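Local coordinates for MupZ (Pseudomonas fluorescens, PDB 6FXD), which probably acts as an epoxide hydrolase that, with a Rieske oxygenase, builds oxygen heterocycles in mupirocin biosynthesis, at residues A26-E31 against V102-H107; P55-Y60 against E73-A78; R35-F40 against F62-T67; I48-K53 against V86-L91. All blocks are in the same frame, centred on the assembly; numbering follows the deposited sequence. Where two conformers were deposited one is given.

Overall arrangement
The contacts fall into two sets. Contacts 1 and 2 are buried strand pairings within one sheet, where strands 24-31 and 68-75 are neighbours. Both are built on backbone hydrogen bonds. Contact 1 adds a polar cluster at the second subunit; contact 2 adds a tyrosine-carboxylate pair facing the helices. Contacts 3 and 4 are partly buried and use the two ends of helix 37-51. Contact 3 packs it on strand 57-65, which contact 2 also uses, and is made by apolar side chains with no hydrogen bond across it. Contact 4 joins it to helix 78-94 through a mixed lysine, asparagine and aliphatic surface. Phe30 touches Phe40 and Tyr60 touches Thr51, linking sheet and helix layers.

Contact 1 (A26-E31 against V102-H107); sequences AMPYFE and VRYEVH
Met27 and Glu105 form a hydrogen-bonded antiparallel pair, as do Tyr29 and Arg103. Met27 N gives a bond of 2.8 Å to Glu105 O, and Glu105 N returns one to Met27 O. Tyr29 N bonds Arg103 O at 2.9 Å, while Val102 N reaches Tyr29 O. The strand directions differ by 172°.

Charge and ring contacts lie on the face of Tyr29 and Arg103. The guanidinium lies flat over one face of the Tyr29 ring, with planes 11° apart and Arg103 CZ 3.5 Å from the ring centroid. This is a stacked cation-pi pair. A bend at chi3 (-31°) folds the arginine chain over the ring. Arg103 NH1 also makes a salt bridge to Glu105 OE2 at 2.7 Å. His107 NE2 gives a bond to the anti lone pair of Glu105 OE1, so both carboxylate oxygens are gripped.

Strand 24-31 is the middle strand of a ferredoxin-like sheet and 100-108 is its neighbour, with 126-135 beyond it; this face meets the second subunit. There Tyr29 OH bonds Glu105 of the second subunit, and Arg103 NH2 makes a salt bridge to the same residue.

The remaining contacts are van der Waals. The Met27 CE methyl lies against the carboxylate, 3.3 Å from Glu105 OE1, beside the imidazole of His107. On the other face Pro28 CB meets the edge of the Tyr104 ring at CD1, 3.8 Å away. Ala26 CB lies 3.6 Å from Tyr104 OH.

Contact 2 (P55-Y60 against E73-A78); sequences PGCLYY and EVYSDA
The Tyr75 ring meets Gly56 O at its edge, with CD1 3.8 Å from that oxygen. Glu73 OE1 also lies in this ring plane and accepts a 2.7 Å bond from Tyr75 OH, met from above the carboxylate plane. The motif is a beta hairpin of strands 57-65 and 68-75, broken by a classic beta bulge. The Tyr60 ring runs beside the Glu73 chain, pointing the same way, with Tyr60 CE1 3.8 Å from Glu73 CD. Ring and carboxylate planes are 52° apart. A water in the plane of the Tyr60 ring bridges Tyr60 OH to Glu73 OE2.

Leu58 and Tyr59 both face Val74. Leu58 N bonds Val74 O at 2.8 Å, and Tyr59 N makes a weak bond to the same oxygen. Val74 N bonds Tyr59 O in return. The second subunit extends the sheet beyond Tyr59 and Tyr60.

Cys57 SG lies oblique to the Tyr75 ring, 4.9 Å from its centroid, in a sulfur-aromatic contact. With SG anti to the backbone N (chi1 -178°), the sulfur runs along its own strand; Cys57 CB is as near, 4.0 Å from Tyr75 CE1. Away from the hairpin turn, Ser76 N bonds Gly56 O at 2.9 Å.

Contact 3 (R35-F40 against F62-T67); sequences RHLEAF and FSFNGT
Leu37 and Thr67 bring the two backbones nearest, with their CA atoms 6.6 Å apart. The first turn of helix 37-51 lies beside the end of strand 57-65 and the turn that follows it. No hydrogen bond crosses the contact.

Apolar side chains make the contact. The Phe40 and Phe64 rings meet rim to rim, with planes at 89° and centroids 6.0 Å apart. Phe40 CD1 comes in at the edge of the Phe64 ring, 3.8 Å from Phe64 CE2. Phe40 CE1 also reaches Phe62 CD1 at 4.4 Å, so one helix ring touches two strand rings. Phe40 holds CG anti to the backbone N (chi1 -175°), which swings its ring out to the strand. Leu37 forks over the turn. Its CD1 touches Phe64 CD2 at 4.3 Å, and its CD2 lies 4.0 Å from Gly66 O and also meets Thr67 CG2.

The contact fastens a helix to the strand of the ferredoxin-like sheet that is outermost within this chain. Phe30 of strand 24-31 packs edge-to-face with Phe40, and Phe64 also packs on Cys44 of helix 37-51. Strand 57-65 continues outward through a ladder to the second subunit.

Contact 4 (I48-K53 against V86-L91); sequences IEKTSK and VNIAEL
Lys50 and Ile88 mark the closest approach of the two helical backbones, with CA atoms 7.3 Å apart, near a kink in helix 78-94.

Lys50 and Asn87 carry the polar part. Asn87 ND2 gives a hydrogen bond of 3.2 Å to Lys50 O. The donor stands well above the carbonyl plane, while the oxygen lies in the amide plane of Asn87. ND2 is also bonded to Glu54, in the loop after helix 37-51. The amide's other branch faces the lysine chain, with OD1 3.3 Å from Lys50 CE. A bend at chi2 (73°) turns the Lys50 chain across the asparagine, so that CE comes to OD1.

The aliphatic side lies nearer the base of the lysine. Leu91 CD1 packs 3.7 Å from Lys50 CB. Ile88 CD1 sits 4.0 Å from Lys50 CG. The same methyl rests against a hydroxyl oxygen, Thr51 OG1, at 3.6 Å. That hydroxyl is bonded to Phe47 O, one turn back in its own helix, so the isoleucine meets an oxygen already engaged. Together these groups join the two helices that pack on one face of the ferredoxin-like sheet, and Thr51 also touches Cys57 and Tyr60.

Two acceptors for ND2 fix which way the Asn87 amide is turned. No salt bridge joins the helices here. Lys50 NZ lies 5.6 Å from Glu90 OE1, so any attraction between them probably acts only at long range.

Contact 1 (A26-E31 against V102-H107)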
loop_
_atom_site.group_PDB
_atom_site.type_symbol
_atom_site.label_atom_id
_atom_site.label_comp_id
_atom_site.label_asym_id
_atom_site.label_seq_id
_atom_site.Cartn_x
_atom_site.Cartn_y
_atom_site.Cartn_z
ATOM N N ALA A 26 -0.720 -10.871 17.372
ATOM C CA ALA A 26 -0.443 -12.263 17.690
ATOM C C ALA A 26 -1.692 -12.875 18.304
ATOM O O ALA A 26 -2.395 -12.218 19.081
ATOM C CB ALA A 26 0.706 -12.375 18.688
ATOM N N MET A 27 -1.989 -14.125 17.951
ATOM C CA MET A 27 -3.161 -14.820 18.482
ATOM C C MET A 27 -2.804 -16.254 18.844
ATOM O O MET A 27 -2.844 -17.143 17.980
ATOM C CB MET A 27 -4.320 -14.825 17.485
ATOM C CG MET A 27 -4.817 -13.434 17.102
ATOM S SD MET A 27 -6.387 -13.435 16.251
ATOM C CE MET A 27 -5.951 -14.384 14.774
ATOM N N PRO A 28 -2.460 -16.525 20.097
ATOM C CA PRO A 28 -2.413 -17.915 20.558
ATOM C C PRO A 28 -3.809 -18.437 20.856
ATOM O O PRO A 28 -4.659 -17.711 21.379
ATOM C CB PRO A 28 -1.627 -17.806 21.862
ATOM C CG PRO A 28 -1.985 -16.431 22.359
ATOM C CD PRO A 28 -2.072 -15.563 21.143
ATOM N N TYR A 29 -4.041 -19.703 20.491
ATOM C CA TYR A 29 -5.261 -20.440 20.802
ATOM C C TYR A 29 -4.885 -21.536 21.790
ATOM O O TYR A 29 -3.934 -22.291 21.546
ATOM C CB TYR A 29 -5.897 -21.055 19.539
ATOM C CG TYR A 29 -6.504 -20.021 18.629
ATOM C CD1 TYR A 29 -5.695 -19.238 17.824
ATOM C CD2 TYR A 29 -7.888 -19.812 18.579
ATOM C CE1 TYR A 29 -6.247 -18.292 16.946
ATOM C CE2 TYR A 29 -8.442 -18.854 17.727
ATOM C CZ TYR A 29 -7.613 -18.105 16.912
ATOM O OH TYR A 29 -8.142 -17.148 16.075
ATOM N N PHE A 30 -5.626 -21.625 22.889
ATOM C CA PHE A 30 -5.301 -22.515 23.996
ATOM C C PHE A 30 -6.316 -23.643 24.095
ATOM O O PHE A 30 -7.524 -23.416 23.972
ATOM C CB PHE A 30 -5.292 -21.776 25.336
ATOM C CG PHE A 30 -4.389 -20.583 25.372
ATOM C CD1 PHE A 30 -4.827 -19.335 24.957
ATOM C CD2 PHE A 30 -3.098 -20.687 25.886
ATOM C CE1 PHE A 30 -3.999 -18.228 25.011
ATOM C CE2 PHE A 30 -2.268 -19.572 25.950
ATOM C CZ PHE A 30 -2.717 -18.351 25.503
ATOM N N GLU A 31 -5.823 -24.852 24.333
ATOM C CA GLU A 31 -6.657 -25.973 24.736
ATOM C C GLU A 31 -6.496 -26.082 26.249
ATOM O O GLU A 31 -5.410 -26.408 26.722
ATOM C CB GLU A 31 -6.202 -27.255 24.038
ATOM C CG GLU A 31 -7.096 -28.446 24.337
ATOM C CD GLU A 31 -6.701 -29.696 23.585
ATOM O OE1 GLU A 31 -6.365 -29.591 22.386
ATOM O OE2 GLU A 31 -6.731 -30.787 24.202
ATOM N N VAL A 102 -2.361 -24.641 20.817
ATOM C CA VAL A 102 -2.597 -25.512 19.667
ATOM C C VAL A 102 -2.533 -24.780 18.334
ATOM O O VAL A 102 -2.441 -25.441 17.293
ATOM C CB VAL A 102 -3.926 -26.281 19.801
ATOM C CG1 VAL A 102 -3.854 -27.237 20.990
ATOM C CG2 VAL A 102 -5.104 -25.315 19.951
ATOM N N ARG A 103 -2.596 -23.456 18.331
ATOM C CA ARG A 103 -2.441 -22.646 17.130
ATOM C C ARG A 103 -1.818 -21.330 17.574
ATOM O O ARG A 103 -2.126 -20.841 18.660
ATOM C CB ARG A 103 -3.789 -22.370 16.432
ATOM C CG ARG A 103 -3.642 -21.997 14.955
ATOM C CD ARG A 103 -4.829 -21.224 14.337
ATOM N NE ARG A 103 -6.124 -21.541 14.924
ATOM C CZ ARG A 103 -7.246 -20.846 14.731
ATOM N NH1 ARG A 103 -7.262 -19.769 13.952
ATOM N NH2 ARG A 103 -8.359 -21.228 15.326
ATOM N N TYR A 104 -0.919 -20.778 16.765
ATOM C CA TYR A 104 -0.313 -19.483 17.075
ATOM C C TYR A 104 -0.162 -18.718 15.764
ATOM O O TYR A 104 0.664 -19.077 14.918
ATOM C CB TYR A 104 1.024 -19.647 17.809
ATOM C CG TYR A 104 1.650 -18.339 18.224
ATOM C CD1 TYR A 104 1.105 -17.584 19.253
ATOM C CD2 TYR A 104 2.780 -17.850 17.575
ATOM C CE1 TYR A 104 1.672 -16.381 19.635
ATOM C CE2 TYR A 104 3.353 -16.651 17.944
ATOM C CZ TYR A 104 2.799 -15.922 18.981
ATOM O OH TYR A 104 3.359 -14.727 19.354
ATOM N N GLU A 105 -0.956 -17.669 15.598
ATOM C CA GLU A 105 -0.962 -16.883 14.370
ATOM C C GLU A 105 -0.341 -15.518 14.614
ATOM O O GLU A 105 -0.529 -14.917 15.670
ATOM C CB GLU A 105 -2.383 -16.645 13.859
ATOM C CG GLU A 105 -3.106 -17.899 13.551
ATOM C CD GLU A 105 -4.457 -17.673 12.884
ATOM O OE1 GLU A 105 -4.814 -16.514 12.552
ATOM O OE2 GLU A 105 -5.177 -18.671 12.720
ATOM N N VAL A 106 0.372 -15.013 13.613
ATOM C CA VAL A 106 0.952 -13.679 13.670
ATOM C C VAL A 106 0.568 -12.972 12.381
ATOM O O VAL A 106 0.866 -13.472 11.291
ATOM C CB VAL A 106 2.480 -13.720 13.832
ATOM C CG1 VAL A 106 3.029 -12.311 13.842
ATOM C CG2 VAL A 106 2.862 -14.432 15.140
ATOM N N HIS A 107 -0.079 -11.816 12.498
ATOM C CA HIS A 107 -0.532 -11.034 11.351
ATOM C C HIS A 107 0.143 -9.675 11.357
ATOM O O HIS A 107 0.243 -9.036 12.405
ATOM C CB HIS A 107 -2.040 -10.795 11.419
ATOM C CG HIS A 107 -2.859 -12.047 11.414
ATOM N ND1 HIS A 107 -3.755 -12.338 10.405
ATOM C CD2 HIS A 107 -2.920 -13.081 12.282
ATOM C CE1 HIS A 107 -4.347 -13.491 10.665
ATOM N NE2 HIS A 107 -3.847 -13.969 11.790
#

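Contact 2 (P55-Y60 against E73-A78)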
loop_
_atom_site.group_PDB
_atom_site.type_symbol
_atom_site.label_atom_id
_atom_site.label_comp_id
_atom_site.label_asym_id
_atom_site.label_seq_id
_atom_site.Cartn_x
_atom_site.Cartn_y
_atom_site.Cartn_z
ATOM N N PRO A 55 5.019 -0.354 26.702
ATOM C CA PRO A 55 4.657 0.783 25.839
ATOM C C PRO A 55 4.174 0.378 24.466
ATOM O O PRO A 55 3.327 1.072 23.889
ATOM C CB PRO A 55 5.969 1.586 25.745
ATOM C CG PRO A 55 6.772 1.152 26.901
ATOM C CD PRO A 55 6.420 -0.275 27.154
ATOM N N GLY A 56 4.683 -0.725 23.928
ATOM C CA GLY A 56 4.343 -1.178 22.601
ATOM C C GLY A 56 3.056 -1.962 22.485
ATOM O O GLY A 56 2.650 -2.307 21.373
ATOM N N CYS A 57 2.387 -2.273 23.590
ATOM C CA CYS A 57 1.164 -3.064 23.544
ATOM C C CYS A 57 -0.054 -2.145 23.469
ATOM O O CYS A 57 -0.260 -1.306 24.349
ATOM C CB CYS A 57 1.056 -4.011 24.740
ATOM S SG CYS A 57 -0.454 -5.022 24.626
ATOM N N LEU A 58 -0.848 -2.299 22.409
ATOM C CA LEU A 58 -2.044 -1.495 22.193
ATOM C C LEU A 58 -3.328 -2.182 22.636
ATOM O O LEU A 58 -4.299 -1.496 22.969
ATOM C CB LEU A 58 -2.167 -1.138 20.709
ATOM C CG LEU A 58 -0.937 -0.487 20.073
ATOM C CD1 LEU A 58 -1.141 -0.313 18.563
ATOM C CD2 LEU A 58 -0.609 0.842 20.733
ATOM N N TYR A 59 -3.374 -3.512 22.599
ATOM C CA TYR A 59 -4.562 -4.258 22.981
ATOM C C TYR A 59 -4.120 -5.639 23.440
ATOM O O TYR A 59 -3.243 -6.241 22.826
ATOM C CB TYR A 59 -5.488 -4.419 21.776
ATOM C CG TYR A 59 -6.836 -5.000 22.092
ATOM C CD1 TYR A 59 -7.029 -6.380 22.139
ATOM C CD2 TYR A 59 -7.937 -4.176 22.301
ATOM C CE1 TYR A 59 -8.266 -6.923 22.421
ATOM C CE2 TYR A 59 -9.177 -4.710 22.573
ATOM C CZ TYR A 59 -9.339 -6.082 22.631
ATOM O OH TYR A 59 -10.574 -6.616 22.908
ATOM N N TYR A 60 -4.728 -6.137 24.517
ATOM C CA TYR A 60 -4.373 -7.462 25.030
ATOM C C TYR A 60 -5.617 -7.995 25.736
ATOM O O TYR A 60 -5.958 -7.523 26.829
ATOM C CB TYR A 60 -3.197 -7.348 25.989
ATOM C CG TYR A 60 -2.572 -8.649 26.429
ATOM C CD1 TYR A 60 -1.679 -9.341 25.607
ATOM C CD2 TYR A 60 -2.837 -9.163 27.694
ATOM C CE1 TYR A 60 -1.075 -10.517 26.048
ATOM C CE2 TYR A 60 -2.264 -10.334 28.123
ATOM C CZ TYR A 60 -1.378 -11.005 27.315
ATOM O OH TYR A 60 -0.826 -12.170 27.792
ATOM N N GLU A 73 -3.556 -10.054 20.792
ATOM C CA GLU A 73 -2.446 -9.211 21.209
ATOM C C GLU A 73 -2.096 -8.296 20.049
ATOM O O GLU A 73 -1.700 -8.776 18.987
ATOM C CB GLU A 73 -1.243 -10.081 21.557
ATOM C CG GLU A 73 -1.591 -11.347 22.341
ATOM C CD GLU A 73 -0.383 -12.188 22.722
ATOM O OE1 GLU A 73 0.759 -11.767 22.428
ATOM O OE2 GLU A 73 -0.587 -13.278 23.302
ATOM N N VAL A 74 -2.214 -6.992 20.249
ATOM C CA VAL A 74 -1.942 -6.014 19.199
ATOM C C VAL A 74 -0.786 -5.138 19.653
ATOM O O VAL A 74 -0.850 -4.537 20.734
ATOM C CB VAL A 74 -3.190 -5.179 18.863
ATOM C CG1 VAL A 74 -2.870 -4.233 17.720
ATOM C CG2 VAL A 74 -4.367 -6.102 18.502
ATOM N N TYR A 75 0.266 -5.058 18.831
ATOM C CA TYR A 75 1.474 -4.319 19.159
ATOM C C TYR A 75 1.731 -3.266 18.093
ATOM O O TYR A 75 1.375 -3.448 16.931
ATOM C CB TYR A 75 2.695 -5.256 19.258
ATOM C CG TYR A 75 2.464 -6.351 20.275
ATOM C CD1 TYR A 75 2.654 -6.118 21.636
ATOM C CD2 TYR A 75 2.006 -7.603 19.883
ATOM C CE1 TYR A 75 2.406 -7.106 22.572
ATOM C CE2 TYR A 75 1.752 -8.592 20.806
ATOM C CZ TYR A 75 1.968 -8.352 22.152
ATOM O OH TYR A 75 1.713 -9.339 23.073
ATOM N N SER A 76 2.358 -2.159 18.487
ATOM C CA SER A 76 2.546 -1.077 17.524
ATOM C C SER A 76 3.512 -1.446 16.401
ATOM O O SER A 76 3.459 -0.821 15.335
ATOM C CB SER A 76 2.947 0.221 18.228
ATOM O OG SER A 76 4.119 0.036 18.988
ATOM N N ASP A 77 4.401 -2.415 16.625
ATOM C CA ASP A 77 5.312 -2.911 15.595
ATOM C C ASP A 77 5.876 -4.253 16.058
ATOM O O ASP A 77 5.545 -4.743 17.141
ATOM C CB ASP A 77 6.407 -1.886 15.270
ATOM C CG ASP A 77 7.235 -1.483 16.492
ATOM O OD1 ASP A 77 7.258 -2.220 17.498
ATOM O OD2 ASP A 77 7.887 -0.420 16.432
ATOM N N ALA A 78 6.747 -4.839 15.226
ATOM C CA ALA A 78 7.307 -6.152 15.535
ATOM C C ALA A 78 8.114 -6.111 16.822
ATOM O O ALA A 78 8.080 -7.060 17.614
ATOM C CB ALA A 78 8.185 -6.628 14.373
HETATM O O HOH W 1 0.760 -13.595 25.821
#

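Contact 3 (R35-F40 against F62-T67)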
loop_
_atom_site.group_PDB
_atom_site.type_symbol
_atom_site.label_atom_id
_atom_site.label_comp_id
_atom_site.label_asym_id
_atom_site.label_seq_id
_atom_site.Cartn_x
_atom_site.Cartn_y
_atom_site.Cartn_z
ATOM N N ARG A 35 -10.667 -28.988 34.133
ATOM C CA ARG A 35 -10.259 -28.889 35.531
ATOM C C ARG A 35 -9.328 -27.709 35.788
ATOM O O ARG A 35 -9.145 -27.322 36.949
ATOM C CB ARG A 35 -9.609 -30.201 35.975
ATOM C CG ARG A 35 -8.247 -30.459 35.359
ATOM C CD ARG A 35 -7.779 -31.895 35.571
ATOM N NE ARG A 35 -6.569 -32.170 34.803
ATOM C CZ ARG A 35 -6.571 -32.548 33.527
ATOM N NH1 ARG A 35 -7.718 -32.729 32.890
ATOM N NH2 ARG A 35 -5.428 -32.766 32.891
ATOM N N HIS A 36 -8.758 -27.110 34.747
ATOM C CA HIS A 36 -7.858 -25.973 34.867
ATOM C C HIS A 36 -8.470 -24.668 34.373
ATOM O O HIS A 36 -7.796 -23.633 34.418
ATOM C CB HIS A 36 -6.569 -26.213 34.071
ATOM C CG HIS A 36 -5.738 -27.348 34.575
ATOM N ND1 HIS A 36 -5.652 -27.673 35.914
ATOM C CD2 HIS A 36 -4.940 -28.226 33.921
ATOM C CE1 HIS A 36 -4.843 -28.709 36.060
ATOM N NE2 HIS A 36 -4.399 -29.062 34.868
ATOM N N LEU A 37 -9.716 -24.686 33.886
ATOM C CA LEU A 37 -10.261 -23.515 33.205
ATOM C C LEU A 37 -10.365 -22.309 34.135
ATOM O O LEU A 37 -10.021 -21.189 33.751
ATOM C CB LEU A 37 -11.623 -23.847 32.578
ATOM C CG LEU A 37 -12.308 -22.718 31.781
ATOM C CD1 LEU A 37 -11.439 -22.303 30.603
ATOM C CD2 LEU A 37 -13.720 -23.081 31.309
ATOM N N GLU A 38 -10.832 -22.518 35.372
ATOM C CA GLU A 38 -10.994 -21.372 36.275
ATOM C C GLU A 38 -9.645 -20.819 36.728
ATOM O O GLU A 38 -9.479 -19.597 36.877
ATOM C CB GLU A 38 -11.874 -21.736 37.475
ATOM C CG GLU A 38 -13.321 -22.045 37.104
ATOM C CD GLU A 38 -13.930 -20.994 36.188
ATOM O OE1 GLU A 38 -13.753 -19.782 36.456
ATOM O OE2 GLU A 38 -14.585 -21.384 35.192
ATOM N N ALA A 39 -8.669 -21.702 36.941
ATOM C CA ALA A 39 -7.319 -21.243 37.246
ATOM C C ALA A 39 -6.722 -20.473 36.069
ATOM O O ALA A 39 -6.046 -19.456 36.263
ATOM C CB ALA A 39 -6.427 -22.425 37.635
ATOM N N PHE A 40 -6.921 -20.968 34.842
ATOM C CA PHE A 40 -6.455 -20.235 33.672
ATOM C C PHE A 40 -7.046 -18.831 33.628
ATOM O O PHE A 40 -6.326 -17.849 33.426
ATOM C CB PHE A 40 -6.818 -21.021 32.408
ATOM C CG PHE A 40 -6.279 -20.422 31.122
ATOM C CD1 PHE A 40 -6.939 -19.381 30.489
ATOM C CD2 PHE A 40 -5.106 -20.909 30.559
ATOM C CE1 PHE A 40 -6.437 -18.818 29.318
ATOM C CE2 PHE A 40 -4.598 -20.355 29.366
ATOM C CZ PHE A 40 -5.253 -19.317 28.754
ATOM N N PHE A 62 -8.372 -11.569 26.470
ATOM C CA PHE A 62 -8.628 -13.006 26.463
ATOM C C PHE A 62 -10.108 -13.282 26.216
ATOM O O PHE A 62 -10.979 -12.653 26.833
ATOM C CB PHE A 62 -8.226 -13.652 27.795
ATOM C CG PHE A 62 -6.745 -13.755 27.996
ATOM C CD1 PHE A 62 -6.009 -14.816 27.450
ATOM C CD2 PHE A 62 -6.069 -12.785 28.728
ATOM C CE1 PHE A 62 -4.636 -14.908 27.662
ATOM C CE2 PHE A 62 -4.702 -12.870 28.921
ATOM C CZ PHE A 62 -3.990 -13.920 28.393
ATOM N N SER A 63 -10.389 -14.252 25.345
ATOM C CA SER A 63 -11.749 -14.666 25.009
ATOM C C SER A 63 -11.838 -16.186 25.050
ATOM O O SER A 63 -10.827 -16.882 24.969
ATOM C CB SER A 63 -12.149 -14.233 23.594
ATOM O OG SER A 63 -11.976 -12.847 23.424
ATOM N N PHE A 64 -13.063 -16.699 25.145
ATOM C CA PHE A 64 -13.271 -18.129 25.353
ATOM C C PHE A 64 -14.441 -18.657 24.542
ATOM O O PHE A 64 -15.500 -18.025 24.458
ATOM C CB PHE A 64 -13.471 -18.447 26.858
ATOM C CG PHE A 64 -12.274 -18.069 27.689
ATOM C CD1 PHE A 64 -12.152 -16.774 28.201
ATOM C CD2 PHE A 64 -11.262 -18.983 27.921
ATOM C CE1 PHE A 64 -11.034 -16.407 28.910
ATOM C CE2 PHE A 64 -10.139 -18.619 28.670
ATOM C CZ PHE A 64 -10.034 -17.325 29.147
ATOM N N ASN A 65 -14.212 -19.810 23.920
ATOM C CA ASN A 65 -15.234 -20.627 23.283
ATOM C C ASN A 65 -15.253 -21.909 24.115
ATOM O O ASN A 65 -14.587 -22.891 23.779
ATOM C CB ASN A 65 -14.833 -20.893 21.845
ATOM C CG ASN A 65 -15.888 -21.675 21.073
ATOM O OD1 ASN A 65 -16.977 -21.927 21.574
ATOM N ND2 ASN A 65 -15.572 -22.033 19.831
ATOM N N GLY A 66 -16.000 -21.883 25.214
ATOM C CA GLY A 66 -15.950 -22.970 26.184
ATOM C C GLY A 66 -14.550 -23.125 26.760
ATOM O O GLY A 66 -13.997 -22.207 27.379
ATOM N N THR A 67 -13.948 -24.304 26.591
ATOM C CA THR A 67 -12.584 -24.530 27.061
ATOM C C THR A 67 -11.519 -24.141 26.033
ATOM O O THR A 67 -10.327 -24.345 26.282
ATOM C CB THR A 67 -12.383 -25.985 27.512
ATOM O OG1 THR A 67 -12.644 -26.859 26.409
ATOM C CG2 THR A 67 -13.338 -26.355 28.637
#

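Contact 4 (I48-K53 against V86-L91)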
loop_
_atom_site.group_PDB
_atom_site.type_symbol
_atom_site.label_atom_id
_atom_site.label_comp_id
_atom_site.label_asym_id
_atom_site.label_seq_id
_atom_site.Cartn_x
_atom_site.Cartn_y
_atom_site.Cartn_z
ATOM N N ILE A 48 -2.494 -9.907 32.069
ATOM C CA ILE A 48 -2.925 -8.583 31.633
ATOM C C ILE A 48 -2.188 -7.494 32.409
ATOM O O ILE A 48 -1.753 -6.484 31.849
ATOM C CB ILE A 48 -4.451 -8.438 31.770
ATOM C CG1 ILE A 48 -5.157 -9.289 30.709
ATOM C CG2 ILE A 48 -4.845 -6.991 31.650
ATOM C CD1 ILE A 48 -6.595 -9.584 31.031
ATOM N N GLU A 49 -2.066 -7.660 33.723
ATOM C CA GLU A 49 -1.372 -6.633 34.484
ATOM C C GLU A 49 0.063 -6.475 34.013
ATOM O O GLU A 49 0.570 -5.349 33.891
ATOM C CB GLU A 49 -1.407 -7.011 35.959
ATOM C CG GLU A 49 -0.978 -5.875 36.922
ATOM C CD GLU A 49 0.527 -5.706 37.058
ATOM O OE1 GLU A 49 1.265 -6.702 36.912
ATOM O OE2 GLU A 49 0.963 -4.560 37.345
ATOM N N LYS A 50 0.751 -7.596 33.797
ATOM C CA LYS A 50 2.146 -7.537 33.379
ATOM C C LYS A 50 2.273 -6.878 32.009
ATOM O O LYS A 50 3.141 -6.026 31.799
ATOM C CB LYS A 50 2.704 -8.961 33.353
ATOM C CG LYS A 50 4.209 -9.079 33.187
ATOM C CD LYS A 50 4.962 -8.675 34.436
ATOM C CE LYS A 50 6.461 -8.837 34.221
ATOM N NZ LYS A 50 7.274 -7.913 35.067
ATOM N N THR A 51 1.380 -7.240 31.083
ATOM C CA THR A 51 1.473 -6.734 29.714
ATOM C C THR A 51 1.061 -5.270 29.623
ATOM O O THR A 51 1.535 -4.549 28.741
ATOM C CB THR A 51 0.614 -7.625 28.814
ATOM O OG1 THR A 51 1.087 -8.965 28.924
ATOM C CG2 THR A 51 0.679 -7.188 27.373
ATOM N N SER A 52 0.231 -4.799 30.554
ATOM C CA SER A 52 -0.265 -3.429 30.477
ATOM C C SER A 52 0.824 -2.387 30.670
ATOM O O SER A 52 0.595 -1.216 30.344
ATOM C CB SER A 52 -1.382 -3.184 31.500
ATOM O OG SER A 52 -0.884 -3.114 32.824
ATOM N N LYS A 53 1.989 -2.773 31.182
ATOM C CA LYS A 53 3.105 -1.857 31.360
ATOM C C LYS A 53 4.013 -1.779 30.137
ATOM O O LYS A 53 5.007 -1.050 30.167
ATOM C CB LYS A 53 3.906 -2.257 32.598
ATOM C CG LYS A 53 3.104 -2.068 33.870
ATOM C CD LYS A 53 3.030 -3.334 34.687
ATOM C CE LYS A 53 4.009 -3.263 35.832
ATOM N NZ LYS A 53 3.928 -4.476 36.679
ATOM N N VAL A 86 9.912 -11.125 25.895
ATOM C CA VAL A 86 10.874 -11.006 26.988
ATOM C C VAL A 86 10.164 -10.715 28.304
ATOM O O VAL A 86 10.526 -11.260 29.360
ATOM C CB VAL A 86 11.922 -9.923 26.667
ATOM C CG1 VAL A 86 12.834 -9.689 27.872
ATOM C CG2 VAL A 86 12.732 -10.312 25.434
ATOM N N ASN A 87 9.164 -9.828 28.271
ATOM C CA ASN A 87 8.491 -9.398 29.497
ATOM C C ASN A 87 7.754 -10.556 30.157
ATOM O O ASN A 87 7.745 -10.685 31.392
ATOM C CB ASN A 87 7.508 -8.273 29.155
ATOM C CG ASN A 87 6.785 -7.707 30.374
ATOM O OD1 ASN A 87 7.391 -7.476 31.418
ATOM N ND2 ASN A 87 5.493 -7.440 30.224
ATOM N N ILE A 88 7.135 -11.412 29.345
ATOM C CA ILE A 88 6.228 -12.439 29.827
ATOM C C ILE A 88 6.909 -13.780 30.022
ATOM O O ILE A 88 6.261 -14.729 30.477
ATOM C CB ILE A 88 5.019 -12.557 28.870
ATOM C CG1 ILE A 88 3.739 -12.826 29.659
ATOM C CG2 ILE A 88 5.287 -13.588 27.753
ATOM C CD1 ILE A 88 3.169 -11.573 30.295
ATOM N N ALA A 89 8.206 -13.883 29.706
ATOM C CA ALA A 89 8.858 -15.189 29.676
ATOM C C ALA A 89 8.734 -15.896 31.013
ATOM O O ALA A 89 8.389 -17.085 31.068
ATOM C CB ALA A 89 10.325 -15.028 29.282
ATOM N N GLU A 90 8.989 -15.169 32.101
ATOM C CA GLU A 90 8.936 -15.763 33.427
ATOM C C GLU A 90 7.525 -16.220 33.785
ATOM O O GLU A 90 7.351 -17.316 34.334
ATOM C CB GLU A 90 9.480 -14.772 34.450
ATOM C CG GLU A 90 10.965 -14.529 34.329
ATOM C CD GLU A 90 11.264 -13.225 33.627
ATOM O OE1 GLU A 90 10.434 -12.299 33.743
ATOM O OE2 GLU A 90 12.315 -13.117 32.962
ATOM N N LEU A 91 6.512 -15.391 33.498
ATOM C CA LEU A 91 5.127 -15.769 33.779
ATOM C C LEU A 91 4.696 -16.960 32.935
ATOM O O LEU A 91 4.005 -17.861 33.425
ATOM C CB LEU A 91 4.193 -14.592 33.502
ATOM C CG LEU A 91 3.954 -13.600 34.634
ATOM C CD1 LEU A 91 3.010 -12.514 34.159
ATOM C CD2 LEU A 91 3.386 -14.321 35.839
#